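Local atomic coordinates of monothiol glutaredoxin-S14, chloroplastic (Arabidopsis thaliana, PDB entry 3IPZ), a protein that binds a [2Fe-2S] cluster as a chloroplast CGFS-type monothiol glutaredoxin and may donate such clusters to other proteins and regulate CAX cation transporters. Residues L22-T27 and T38-L43. Sequence-based numbering, arbitrary orientation.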
loop_
_atom_site.group_PDB
_atom_site.type_symbol
_atom_site.label_atom_id
_atom_site.label_comp_id
_atom_site.label_asym_id
_atom_site.label_seq_id
_atom_site.Cartn_x
_atom_site.Cartn_y
_atom_site.Cartn_z
ATOM N N LEU A 22 1.718 -1.920 -2.517
ATOM C CA LEU A 22 0.627 -2.351 -1.657
ATOM C C LEU A 22 1.093 -3.265 -0.527
ATOM O O LEU A 22 1.685 -4.305 -0.773
ATOM C CB LEU A 22 -0.392 -3.109 -2.494
ATOM C CG LEU A 22 -1.837 -3.297 -2.065
ATOM C CD1 LEU A 22 -2.206 -4.733 -2.362
ATOM C CD2 LEU A 22 -2.043 -2.953 -0.614
ATOM N N PHE A 23 0.827 -2.882 0.712
ATOM C CA PHE A 23 1.182 -3.738 1.837
ATOM C C PHE A 23 -0.108 -4.463 2.192
ATOM O O PHE A 23 -1.078 -3.841 2.580
ATOM C CB PHE A 23 1.711 -2.899 2.996
ATOM C CG PHE A 23 3.031 -2.259 2.696
ATOM C CD1 PHE A 23 3.110 -0.907 2.363
ATOM C CD2 PHE A 23 4.196 -3.025 2.688
ATOM C CE1 PHE A 23 4.326 -0.323 2.024
ATOM C CE2 PHE A 23 5.427 -2.455 2.351
ATOM C CZ PHE A 23 5.493 -1.099 2.016
ATOM N N MET A 24 -0.109 -5.782 2.036
ATOM C CA MET A 24 -1.308 -6.577 2.268
ATOM C C MET A 24 -1.120 -7.830 3.109
ATOM O O MET A 24 -0.013 -8.168 3.536
ATOM C CB MET A 24 -1.884 -7.007 0.918
ATOM C CG MET A 24 -0.937 -7.896 0.135
ATOM S SD MET A 24 -1.489 -8.306 -1.546
ATOM C CE MET A 24 -2.988 -9.262 -1.177
ATOM N N LYS A 25 -2.236 -8.510 3.348
ATOM C CA LYS A 25 -2.238 -9.759 4.086
ATOM C C LYS A 25 -2.299 -10.804 2.983
ATOM O O LYS A 25 -3.333 -10.982 2.328
ATOM C CB LYS A 25 -3.464 -9.837 4.995
ATOM C CG LYS A 25 -3.401 -8.828 6.131
ATOM C CD LYS A 25 -4.537 -8.984 7.101
ATOM C CE LYS A 25 -4.358 -8.038 8.271
ATOM N NZ LYS A 25 -5.513 -8.111 9.218
ATOM N N GLY A 26 -1.169 -11.461 2.747
ATOM C CA GLY A 26 -1.125 -12.454 1.699
ATOM C C GLY A 26 -0.405 -11.929 0.477
ATOM O O GLY A 26 0.424 -11.022 0.568
ATOM N N THR A 27 -0.751 -12.491 -0.675
ATOM C CA THR A 27 -0.132 -12.132 -1.938
ATOM C C THR A 27 -1.238 -11.788 -2.927
ATOM O O THR A 27 -2.402 -12.122 -2.699
ATOM C CB THR A 27 0.702 -13.328 -2.473
ATOM O OG1 THR A 27 1.553 -12.885 -3.533
ATOM C CG2 THR A 27 -0.215 -14.409 -3.012
ATOM N N THR A 38 -9.990 -6.738 -1.940
ATOM C CA THR A 38 -10.680 -5.626 -2.580
ATOM C C THR A 38 -9.692 -4.661 -3.240
ATOM O O THR A 38 -9.879 -4.265 -4.388
ATOM C CB THR A 38 -11.531 -4.830 -1.567
ATOM O OG1 THR A 38 -12.476 -5.704 -0.937
ATOM C CG2 THR A 38 -12.282 -3.705 -2.276
ATOM N N VAL A 39 -8.641 -4.281 -2.519
ATOM C CA VAL A 39 -7.667 -3.354 -3.083
ATOM C C VAL A 39 -6.960 -3.969 -4.298
ATOM O O VAL A 39 -6.795 -3.301 -5.323
ATOM C CB VAL A 39 -6.637 -2.893 -2.012
ATOM C CG1 VAL A 39 -5.620 -1.952 -2.625
ATOM C CG2 VAL A 39 -7.359 -2.167 -0.881
ATOM N N VAL A 40 -6.558 -5.235 -4.201
ATOM C CA VAL A 40 -5.904 -5.889 -5.328
ATOM C C VAL A 40 -6.833 -5.840 -6.545
ATOM O O VAL A 40 -6.414 -5.453 -7.650
ATOM C CB VAL A 40 -5.557 -7.378 -5.022
ATOM C CG1 VAL A 40 -5.227 -8.113 -6.319
ATOM C CG2 VAL A 40 -4.362 -7.463 -4.068
ATOM N N GLN A 41 -8.091 -6.227 -6.351
ATOM C CA GLN A 41 -9.042 -6.206 -7.462
ATOM C C GLN A 41 -9.198 -4.793 -8.025
ATOM O O GLN A 41 -9.309 -4.613 -9.240
ATOM C CB GLN A 41 -10.402 -6.766 -7.031
ATOM C CG GLN A 41 -10.374 -8.240 -6.605
ATOM C CD GLN A 41 -9.513 -9.114 -7.524
ATOM O OE1 GLN A 41 -9.719 -9.157 -8.740
ATOM N NE2 GLN A 41 -8.547 -9.819 -6.935
ATOM N N ILE A 42 -9.205 -3.793 -7.147
ATOM C CA ILE A 42 -9.312 -2.408 -7.597
ATOM C C ILE A 42 -8.124 -2.156 -8.527
ATOM O O ILE A 42 -8.290 -1.698 -9.658
ATOM C CB ILE A 42 -9.196 -1.378 -6.427
ATOM C CG1 ILE A 42 -10.331 -1.541 -5.429
ATOM C CG2 ILE A 42 -9.215 0.028 -6.969
ATOM C CD1 ILE A 42 -11.786 -1.412 -5.963
ATOM N N LEU A 43 -6.924 -2.459 -8.034
ATOM C CA LEU A 43 -5.699 -2.238 -8.798
ATOM C C LEU A 43 -5.625 -3.039 -10.090
ATOM O O LEU A 43 -5.071 -2.565 -11.079
ATOM C CB LEU A 43 -4.461 -2.526 -7.937
ATOM C CG LEU A 43 -4.241 -1.615 -6.725
ATOM C CD1 LEU A 43 -2.985 -2.039 -6.012
ATOM C CD2 LEU A 43 -4.139 -0.154 -7.159
#
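Leu22 packs from the strand against the helix and overlaps three side chains of its inner face, Val39, Val40 and Leu43. Its CD1 meets CG2 of Val40 at 3.9 Å, the two side chains crossing at nearly a right angle. Leu22 CG lies 4.1 Å from Val39 CG1. On the next turn, Leu43 CD1 comes within 4.3 Å of Leu22 CG. That CG lies opposite the backbone N (chi1 -159°), which brings CG and CD1 to the helix. Met24, two residues on and on the same face of the strand, bends at chi3 (-64°) and lays its CE 3.7 Å from that same Val40 CG2, so one methyl is shared by Leu22 and Met24. All five side chains are buried and the grip is purely apolar. The strand and helix segments run roughly antiparallel (150°), their axes coming within 10.3 Å. Pro75 touches both Leu22 and Val39, and Phe50 touches Leu43. Phe23 points to the other face of the sheet, against helix 5-15. Just past the strand, Lys25 N is hydrogen-bonded to Ser36 OG; Lys25 itself probably binds glutathione, as in related glutaredoxins. This is the first half of the beta-alpha-beta unit 20-24, 34-45, 51-54 of the thioredoxin fold.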